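Local coordinates for zebrafish RNase5 (Danio rerio, PDB 3LJE), which probably cleaves RNA, as a member of the pancreatic ribonuclease family related to the angiogenins, at residues 57-62 / 107-112; 29-34 / 49-54; 36-41 / 91-96. All coordinates share one frame; numbering follows the deposited sequence.

In the fold
The three contacts run along the ribonuclease fold, interaction 2 in the middle: its centre is about 17 Å from that of interaction 1 and about 13 Å from that of interaction 3, whereas the centres of interactions 1 and 3, which do not touch, are about 25 Å apart. Along the chain, interaction 2 closes before interaction 1 opens, and interaction 3 alternates with both. Helix 28-34 lies against strand 48-52 in interaction 2, and helix 56-60 against strand 97-112 in interaction 1, both strands of one antiparallel sheet. I52 packs on I59 and I107; I37 and R93 join interaction 3 to interaction 2. Two buried contacts give way to a surface contact between loops.

Interaction 1: residues 57-62 / 107-112; sequences DRITTV and IVLGCD
L109 sends its CD1 methyl into the notch between I59 and V62, and this is where the contact is tight. CD1 lies 3.7 Å from V62 CB and 3.8 Å from I59 CG2, and the leucine crosses both side chains at about a right angle, so a single branch end is wedged against two beta-branched residues. V62 adds a second touch: CG1, held anti to the backbone N (chi1 180°), comes to 3.9 Å from L109 CD1. Branched aliphatics suit this place because they offer methyls in several directions and leave no polar atom of their side chains to satisfy. The packing slackens toward I107, whose CD1 stays 4.3 Å from V62 CG2. T60 and T61 point away from the strand and are partly exposed, and R58, at the exposed side, makes a cation-pi contact with F80. T61 OG1 donates to R58 O, three residues back, over 2.6 Å in the carbonyl plane. F80 of strand 80-89 touches I59, V62 and I107, Y119 of strand 115-119 lies on L109, and the C63-C111 disulfide ties the chain just after V62 to strand 97-112.

Interaction 2: residues 29-34 / 49-54; sequences DRAMSI and NTFIQA
A31 and M32 of helix 28-34 face F51 and N49 of strand 48-52 almost at right angles: the axes of the two short segments make an angle of 98° and pass 10.9 Å apart, so side chains alone bridge the space. M32 reaches across it. Its CG stands beside the backbone N (chi1 -67°), and further bends at chi2 and chi3 fold the flexible chain so that sulfur and methyl both arrive at the strand. CE rests 3.7 Å from N49 CB, and SD is 4.0 Å from F51 CE2. The sulfur makes an oblique Met-aromatic contact, 5.1 Å from the ring centroid and 73° off the ring normal. A31, small enough to let the ring come near the helix, sets its CB 4.1 Å from F51 CZ. One face of the ring lies under N49 ND2, which stands 3.3 Å above the plane, offset toward the rim. The amide's polar needs are met by other residues: OD1 takes a hydrogen bond from K46 NZ and ND2 gives one to Q17 O. With no hydrogen bond between the two segments, helix and strand are held by dispersion and a polarisable sulfur, while the asparagine meets the methionine mainly through CB, its amide lying by the sulfur and over the ring, and spends its polar atoms on K46 and Q17 of the same chain.

Interaction 3: residues 36-41 / 91-96; sequences KITAGT and NRRPNC. With ACT (acetate ion), chain B.
K36, where a Schellman motif ends helix 28-34, lies against R93, whose side chain reaches that helix end from the loop before strand 97-112. The lysine takes positive phi (53°) to leave the helix, and its CA sits 3.6 Å from R93 NH1. The arginine arrives there because its chain is extended at chi2 and bends at chi3 (65°); NH1 then hydrogen-bonds S33 O in the last helical turn. Nearer its own backbone, R93 CD meets T38 CG2 at 3.8 Å, the side chains crossing at about a right angle. T38 suits a place that needs both an apolar and a polar arm: its hydroxyl hydrogen-bonds G42 O, while its methyl faces the arginine's hydrocarbon portion. A serine here would probably leave R93 CD without its apolar mate and open a small gap. T38 N gives a weak hydrogen bond (3.5 Å) to OXT of an acetate, probably from the crystallisation liquor, that R16 binds too. K36 NZ and R93 NH2, like charges, stay 4.8 Å apart, and a water accepts from both, at 2.9 Å from K36 NZ and more weakly from the arginine. The helix dipole's negative end would be expected to ease this gathering of positive charge.

Interaction 1: residues 57-62 / 107-112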
loop_
_atom_site.group_PDB
_atom_site.type_symbol
_atom_site.label_atom_id
_atom_site.label_comp_id
_atom_site.label_asym_id
_atom_site.label_seq_id
_atom_site.Cartn_x
_atom_site.Cartn_y
_atom_site.Cartn_z
ATOM N N ASP A 57 -0.496 -4.577 -12.313
ATOM C CA ASP A 57 -0.583 -5.951 -12.827
ATOM C C ASP A 57 0.444 -6.911 -12.140
ATOM O O ASP A 57 0.111 -8.074 -11.847
ATOM C CB ASP A 57 -0.332 -6.017 -14.355
ATOM C CG ASP A 57 -1.480 -5.391 -15.174
ATOM O OD1 ASP A 57 -2.488 -4.979 -14.585
ATOM O OD2 ASP A 57 -1.357 -5.312 -16.420
ATOM N N ARG A 58 1.667 -6.453 -11.944
ATOM C CA ARG A 58 2.654 -7.339 -11.365
ATOM C C ARG A 58 2.301 -7.618 -9.901
ATOM O O ARG A 58 2.468 -8.721 -9.414
ATOM C CB ARG A 58 4.070 -6.719 -11.424
ATOM C CG ARG A 58 5.112 -7.900 -11.197
ATOM C CD ARG A 58 6.557 -7.583 -11.637
ATOM N NE ARG A 58 7.118 -6.628 -10.675
ATOM C CZ ARG A 58 7.834 -7.013 -9.613
ATOM N NH1 ARG A 58 8.088 -8.342 -9.324
ATOM N NH2 ARG A 58 8.354 -6.086 -8.838
ATOM N N ILE A 59 1.861 -6.592 -9.201
ATOM C CA ILE A 59 1.519 -6.786 -7.774
ATOM C C ILE A 59 0.324 -7.770 -7.719
ATOM O O ILE A 59 0.285 -8.631 -6.808
ATOM C CB ILE A 59 1.112 -5.452 -7.152
ATOM C CG1 ILE A 59 2.368 -4.547 -7.058
ATOM C CG2 ILE A 59 0.565 -5.613 -5.710
ATOM C CD1 ILE A 59 1.971 -3.080 -6.732
ATOM N N THR A 60 -0.596 -7.650 -8.662
ATOM C CA THR A 60 -1.786 -8.543 -8.649
ATOM C C THR A 60 -1.389 -10.038 -8.775
ATOM O O THR A 60 -2.120 -10.929 -8.297
ATOM C CB THR A 60 -2.781 -8.031 -9.732
ATOM O OG1 THR A 60 -3.217 -6.734 -9.309
ATOM C CG2 THR A 60 -4.047 -8.972 -9.904
ATOM N N THR A 61 -0.251 -10.328 -9.429
ATOM C CA THR A 61 0.219 -11.739 -9.523
ATOM C C THR A 61 0.457 -12.353 -8.134
ATOM O O THR A 61 0.452 -13.570 -8.017
ATOM C CB THR A 61 1.586 -11.907 -10.346
ATOM O OG1 THR A 61 2.669 -11.254 -9.664
ATOM C CG2 THR A 61 1.383 -11.336 -11.791
ATOM N N VAL A 62 0.682 -11.518 -7.114
ATOM C CA VAL A 62 0.805 -12.091 -5.755
ATOM C C VAL A 62 -0.532 -12.773 -5.345
ATOM O O VAL A 62 -0.540 -13.768 -4.558
ATOM C CB VAL A 62 1.167 -11.006 -4.727
ATOM C CG1 VAL A 62 1.294 -11.603 -3.267
ATOM C CG2 VAL A 62 2.578 -10.495 -5.118
ATOM N N ILE A 107 6.240 -8.947 0.291
ATOM C CA ILE A 107 5.052 -8.234 0.637
ATOM C C ILE A 107 3.937 -9.271 0.875
ATOM O O ILE A 107 3.887 -10.293 0.191
ATOM C CB ILE A 107 4.652 -7.232 -0.453
ATOM C CG1 ILE A 107 4.493 -7.933 -1.845
ATOM C CG2 ILE A 107 5.728 -6.102 -0.508
ATOM C CD1 ILE A 107 3.876 -7.060 -2.949
ATOM N N VAL A 108 3.042 -8.904 1.795
ATOM C CA VAL A 108 1.926 -9.770 2.180
ATOM C C VAL A 108 0.649 -8.975 1.910
ATOM O O VAL A 108 0.494 -7.888 2.461
ATOM C CB VAL A 108 2.047 -10.086 3.661
ATOM C CG1 VAL A 108 0.806 -10.986 4.051
ATOM C CG2 VAL A 108 3.413 -10.865 3.890
ATOM N N LEU A 109 -0.225 -9.563 1.115
ATOM C CA LEU A 109 -1.475 -8.924 0.697
ATOM C C LEU A 109 -2.722 -9.703 1.068
ATOM O O LEU A 109 -2.648 -10.938 1.173
ATOM C CB LEU A 109 -1.487 -8.856 -0.816
ATOM C CG LEU A 109 -0.250 -8.201 -1.527
ATOM C CD1 LEU A 109 -0.501 -8.178 -3.104
ATOM C CD2 LEU A 109 0.062 -6.831 -0.888
ATOM N N GLY A 110 -3.820 -8.990 1.282
ATOM C CA GLY A 110 -5.145 -9.623 1.385
ATOM C C GLY A 110 -5.581 -9.601 -0.058
ATOM O O GLY A 110 -5.304 -8.617 -0.828
ATOM N N CYS A 111 -6.243 -10.677 -0.497
ATOM C CA CYS A 111 -6.708 -10.832 -1.865
ATOM C C CYS A 111 -8.167 -11.292 -1.858
ATOM O O CYS A 111 -8.590 -12.011 -0.948
ATOM C CB CYS A 111 -5.919 -11.939 -2.566
ATOM S SG CYS A 111 -4.111 -11.636 -2.640
ATOM N N ASP A 112 -8.885 -10.889 -2.875
ATOM C CA ASP A 112 -10.296 -11.275 -3.000
ATOM C C ASP A 112 -10.607 -11.595 -4.442
ATOM O O ASP A 112 -10.553 -10.743 -5.347
ATOM C CB ASP A 112 -11.214 -10.176 -2.444
ATOM C CG ASP A 112 -12.680 -10.684 -2.250
ATOM O OD1 ASP A 112 -13.033 -11.764 -2.797
ATOM O OD2 ASP A 112 -13.406 -9.993 -1.555
#

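Interaction 2: residues 29-34 / 49-54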
loop_
_atom_site.group_PDB
_atom_site.type_symbol
_atom_site.label_atom_id
_atom_site.label_comp_id
_atom_site.label_asym_id
_atom_site.label_seq_id
_atom_site.Cartn_x
_atom_site.Cartn_y
_atom_site.Cartn_z
ATOM N N ASP A 29 5.536 13.103 2.107
ATOM C CA ASP A 29 4.541 14.076 2.518
ATOM C C ASP A 29 3.538 14.405 1.393
ATOM O O ASP A 29 2.323 14.370 1.641
ATOM C CB ASP A 29 5.168 15.393 2.953
ATOM C CG ASP A 29 5.911 15.288 4.370
ATOM O OD1 ASP A 29 5.868 14.173 5.014
ATOM O OD2 ASP A 29 6.527 16.313 4.773
ATOM N N ARG A 30 4.061 14.699 0.194
ATOM C CA ARG A 30 3.115 15.090 -0.887
ATOM C C ARG A 30 2.257 13.898 -1.345
ATOM O O ARG A 30 1.082 14.083 -1.673
ATOM C CB ARG A 30 3.864 15.756 -2.092
ATOM C CG ARG A 30 4.437 14.829 -3.236
ATOM C CD ARG A 30 5.103 15.549 -4.404
ATOM N NE ARG A 30 6.429 15.974 -4.034
ATOM C CZ ARG A 30 7.550 16.035 -4.738
ATOM N NH1 ARG A 30 7.688 15.679 -6.025
ATOM N NH2 ARG A 30 8.573 16.493 -4.082
ATOM N N ALA A 31 2.811 12.669 -1.363
ATOM C CA ALA A 31 2.045 11.494 -1.751
ATOM C C ALA A 31 0.921 11.278 -0.728
ATOM O O ALA A 31 -0.219 11.045 -1.110
ATOM C CB ALA A 31 2.936 10.261 -1.850
ATOM N N MET A 32 1.240 11.342 0.576
ATOM C CA MET A 32 0.188 11.093 1.602
ATOM C C MET A 32 -0.921 12.168 1.491
ATOM O O MET A 32 -2.099 11.939 1.687
ATOM C CB MET A 32 0.817 11.130 3.032
ATOM C CG MET A 32 1.824 9.945 3.296
ATOM S SD MET A 32 0.982 8.243 3.127
ATOM C CE MET A 32 0.089 8.265 4.766
ATOM N N SER A 33 -0.471 13.355 1.187
ATOM C CA SER A 33 -1.402 14.470 1.074
ATOM C C SER A 33 -2.271 14.392 -0.224
ATOM O O SER A 33 -3.478 14.365 -0.140
ATOM C CB SER A 33 -0.569 15.764 1.099
ATOM O OG SER A 33 -1.433 16.822 0.773
ATOM N N ILE A 34 -1.638 14.314 -1.385
ATOM C CA ILE A 34 -2.433 14.382 -2.636
ATOM C C ILE A 34 -3.317 13.102 -2.798
ATOM O O ILE A 34 -4.412 13.197 -3.317
ATOM C CB ILE A 34 -1.489 14.546 -3.876
ATOM C CG1 ILE A 34 -2.347 14.993 -5.097
ATOM C CG2 ILE A 34 -0.728 13.237 -4.257
ATOM C CD1 ILE A 34 -1.375 15.138 -6.398
ATOM N N ASN A 49 2.493 4.044 6.039
ATOM C CA ASN A 49 1.817 3.597 4.840
ATOM C C ASN A 49 2.917 3.269 3.820
ATOM O O ASN A 49 3.765 4.115 3.468
ATOM C CB ASN A 49 0.935 4.733 4.271
ATOM C CG ASN A 49 0.136 4.279 3.062
ATOM O OD1 ASN A 49 -0.951 3.710 3.214
ATOM N ND2 ASN A 49 0.707 4.469 1.834
ATOM N N THR A 50 2.872 2.029 3.350
ATOM C CA THR A 50 3.840 1.661 2.367
ATOM C C THR A 50 3.323 1.721 0.930
ATOM O O THR A 50 2.260 1.181 0.587
ATOM C CB THR A 50 4.279 0.151 2.696
ATOM O OG1 THR A 50 4.798 0.189 4.007
ATOM C CG2 THR A 50 5.314 -0.424 1.590
ATOM N N PHE A 51 4.196 2.225 0.042
ATOM C CA PHE A 51 3.940 2.206 -1.390
ATOM C C PHE A 51 4.842 1.152 -2.064
ATOM O O PHE A 51 6.071 1.193 -1.914
ATOM C CB PHE A 51 4.295 3.593 -1.999
ATOM C CG PHE A 51 3.388 4.670 -1.466
ATOM C CD1 PHE A 51 2.107 4.855 -2.086
ATOM C CD2 PHE A 51 3.775 5.461 -0.357
ATOM C CE1 PHE A 51 1.215 5.868 -1.554
ATOM C CE2 PHE A 51 2.901 6.466 0.128
ATOM C CZ PHE A 51 1.642 6.655 -0.466
ATOM N N ILE A 52 4.221 0.226 -2.757
ATOM C CA ILE A 52 4.967 -0.818 -3.442
ATOM C C ILE A 52 5.365 -0.165 -4.790
ATOM O O ILE A 52 4.503 0.327 -5.577
ATOM C CB ILE A 52 4.073 -2.017 -3.750
ATOM C CG1 ILE A 52 3.494 -2.585 -2.396
ATOM C CG2 ILE A 52 4.915 -3.108 -4.583
ATOM C CD1 ILE A 52 2.232 -3.542 -2.737
ATOM N N GLN A 53 6.669 -0.236 -5.102
ATOM C CA GLN A 53 7.171 0.360 -6.396
ATOM C C GLN A 53 7.043 -0.563 -7.542
ATOM O O GLN A 53 8.021 -1.076 -8.067
ATOM C CB GLN A 53 8.637 0.842 -6.169
ATOM C CG GLN A 53 8.695 1.982 -5.181
ATOM C CD GLN A 53 10.171 2.246 -4.850
ATOM O OE1 GLN A 53 10.827 1.300 -4.308
ATOM N NE2 GLN A 53 10.706 3.519 -5.107
ATOM N N ALA A 54 5.816 -0.820 -7.947
ATOM C CA ALA A 54 5.605 -1.733 -9.054
ATOM C C ALA A 54 4.300 -1.440 -9.719
ATOM O O ALA A 54 3.540 -0.613 -9.243
ATOM C CB ALA A 54 5.637 -3.174 -8.568
#

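Interaction 3: residues 36-41 / 91-96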
loop_
_atom_site.group_PDB
_atom_site.type_symbol
_atom_site.label_atom_id
_atom_site.label_comp_id
_atom_site.label_asym_id
_atom_site.label_seq_id
_atom_site.Cartn_x
_atom_site.Cartn_y
_atom_site.Cartn_z
ATOM N N LYS A 36 -4.671 11.700 -0.433
ATOM C CA LYS A 36 -5.604 11.750 0.663
ATOM C C LYS A 36 -5.615 10.497 1.571
ATOM O O LYS A 36 -6.696 9.952 1.966
ATOM C CB LYS A 36 -7.032 11.992 0.126
ATOM C CG LYS A 36 -7.123 13.294 -0.679
ATOM C CD LYS A 36 -8.669 13.689 -0.831
ATOM C CE LYS A 36 -8.891 15.192 -1.047
ATOM N NZ LYS A 36 -8.014 15.726 -2.106
ATOM N N ILE A 37 -4.431 10.073 1.982
ATOM C CA ILE A 37 -4.374 8.849 2.766
ATOM C C ILE A 37 -4.387 9.233 4.229
ATOM O O ILE A 37 -3.384 9.769 4.721
ATOM C CB ILE A 37 -3.101 8.112 2.465
ATOM C CG1 ILE A 37 -3.156 7.797 0.948
ATOM C CG2 ILE A 37 -2.960 6.762 3.335
ATOM C CD1 ILE A 37 -1.811 7.270 0.462
ATOM N N THR A 38 -5.512 8.981 4.899
ATOM C CA THR A 38 -5.634 9.328 6.345
ATOM C C THR A 38 -5.864 8.086 7.175
ATOM O O THR A 38 -5.957 7.013 6.637
ATOM C CB THR A 38 -6.836 10.269 6.562
ATOM O OG1 THR A 38 -8.010 9.629 6.113
ATOM C CG2 THR A 38 -6.688 11.518 5.785
ATOM N N ALA A 39 -5.953 8.274 8.492
ATOM C CA ALA A 39 -6.229 7.161 9.369
ATOM C C ALA A 39 -7.746 6.963 9.284
ATOM O O ALA A 39 -8.498 7.812 9.755
ATOM C CB ALA A 39 -5.802 7.426 10.797
ATOM N N GLY A 40 -8.190 5.875 8.674
ATOM C CA GLY A 40 -9.606 5.523 8.482
ATOM C C GLY A 40 -10.718 6.584 8.718
ATOM O O GLY A 40 -11.132 6.814 9.844
ATOM N N THR A 41 -11.184 7.208 7.654
ATOM C CA THR A 41 -12.294 8.141 7.826
ATOM C C THR A 41 -11.916 9.291 8.739
ATOM O O THR A 41 -11.260 9.098 9.759
ATOM C CB THR A 41 -13.503 7.401 8.423
ATOM O OG1 THR A 41 -14.355 6.950 7.364
ATOM C CG2 THR A 41 -14.275 8.334 9.352
ATOM N N ASN A 91 -0.865 15.616 14.065
ATOM C CA ASN A 91 -1.910 14.746 14.497
ATOM C C ASN A 91 -3.007 14.635 13.433
ATOM O O ASN A 91 -3.598 13.545 13.235
ATOM C CB ASN A 91 -2.470 15.246 15.831
ATOM C CG ASN A 91 -1.426 15.249 16.928
ATOM O OD1 ASN A 91 -0.784 16.274 17.189
ATOM N ND2 ASN A 91 -1.207 14.088 17.553
ATOM N N ARG A 92 -3.288 15.752 12.755
ATOM C CA ARG A 92 -4.307 15.695 11.716
ATOM C C ARG A 92 -3.840 16.426 10.479
ATOM O O ARG A 92 -2.925 17.224 10.574
ATOM C CB ARG A 92 -5.618 16.358 12.176
ATOM C CG ARG A 92 -6.113 15.909 13.578
ATOM C CD ARG A 92 -7.555 16.416 13.744
ATOM N NE ARG A 92 -8.376 15.741 12.740
ATOM C CZ ARG A 92 -9.158 14.667 12.960
ATOM N NH1 ARG A 92 -9.265 14.131 14.193
ATOM N NH2 ARG A 92 -9.790 14.071 11.922
ATOM N N ARG A 93 -4.477 16.142 9.322
ATOM C CA ARG A 93 -4.146 16.882 8.070
ATOM C C ARG A 93 -4.445 18.368 8.411
ATOM O O ARG A 93 -5.444 18.652 9.095
ATOM C CB ARG A 93 -5.121 16.547 6.932
ATOM C CG ARG A 93 -4.974 15.234 6.206
ATOM C CD ARG A 93 -6.034 15.136 5.011
ATOM N NE ARG A 93 -5.877 16.096 3.893
ATOM C CZ ARG A 93 -5.223 15.813 2.736
ATOM N NH1 ARG A 93 -4.636 14.619 2.530
ATOM N NH2 ARG A 93 -5.245 16.668 1.719
ATOM N N PRO A 94 -3.668 19.314 7.872
ATOM C CA PRO A 94 -2.537 19.073 6.946
ATOM C C PRO A 94 -1.160 19.106 7.622
ATOM O O PRO A 94 -0.099 19.373 6.974
ATOM C CB PRO A 94 -2.658 20.270 6.017
ATOM C CG PRO A 94 -2.881 21.445 7.108
ATOM C CD PRO A 94 -3.948 20.768 8.025
ATOM N N ASN A 95 -1.131 18.840 8.915
ATOM C CA ASN A 95 0.133 18.991 9.562
ATOM C C ASN A 95 0.976 17.725 9.522
ATOM O O ASN A 95 2.033 17.727 10.127
ATOM C CB ASN A 95 -0.067 19.374 11.028
ATOM C CG ASN A 95 -1.113 20.481 11.222
ATOM O OD1 ASN A 95 -1.106 21.501 10.491
ATOM N ND2 ASN A 95 -1.988 20.322 12.246
ATOM N N CYS A 96 0.520 16.663 8.861
ATOM C CA CYS A 96 1.325 15.443 8.880
ATOM C C CYS A 96 2.744 15.578 8.251
ATOM O O CYS A 96 2.891 16.128 7.166
ATOM C CB CYS A 96 0.558 14.336 8.151
ATOM S SG CYS A 96 -1.230 14.309 8.488
HETATM C C ACT B . -8.426 7.016 3.152
HETATM O O ACT B . -9.323 6.806 2.306
HETATM O OXT ACT B . -7.250 6.597 3.071
HETATM C CH3 ACT B . -8.802 7.843 4.382
HETATM O O HOH W 1 -5.632 17.225 -1.352
HETATM O O HOH W 2 -3.613 13.174 4.207
#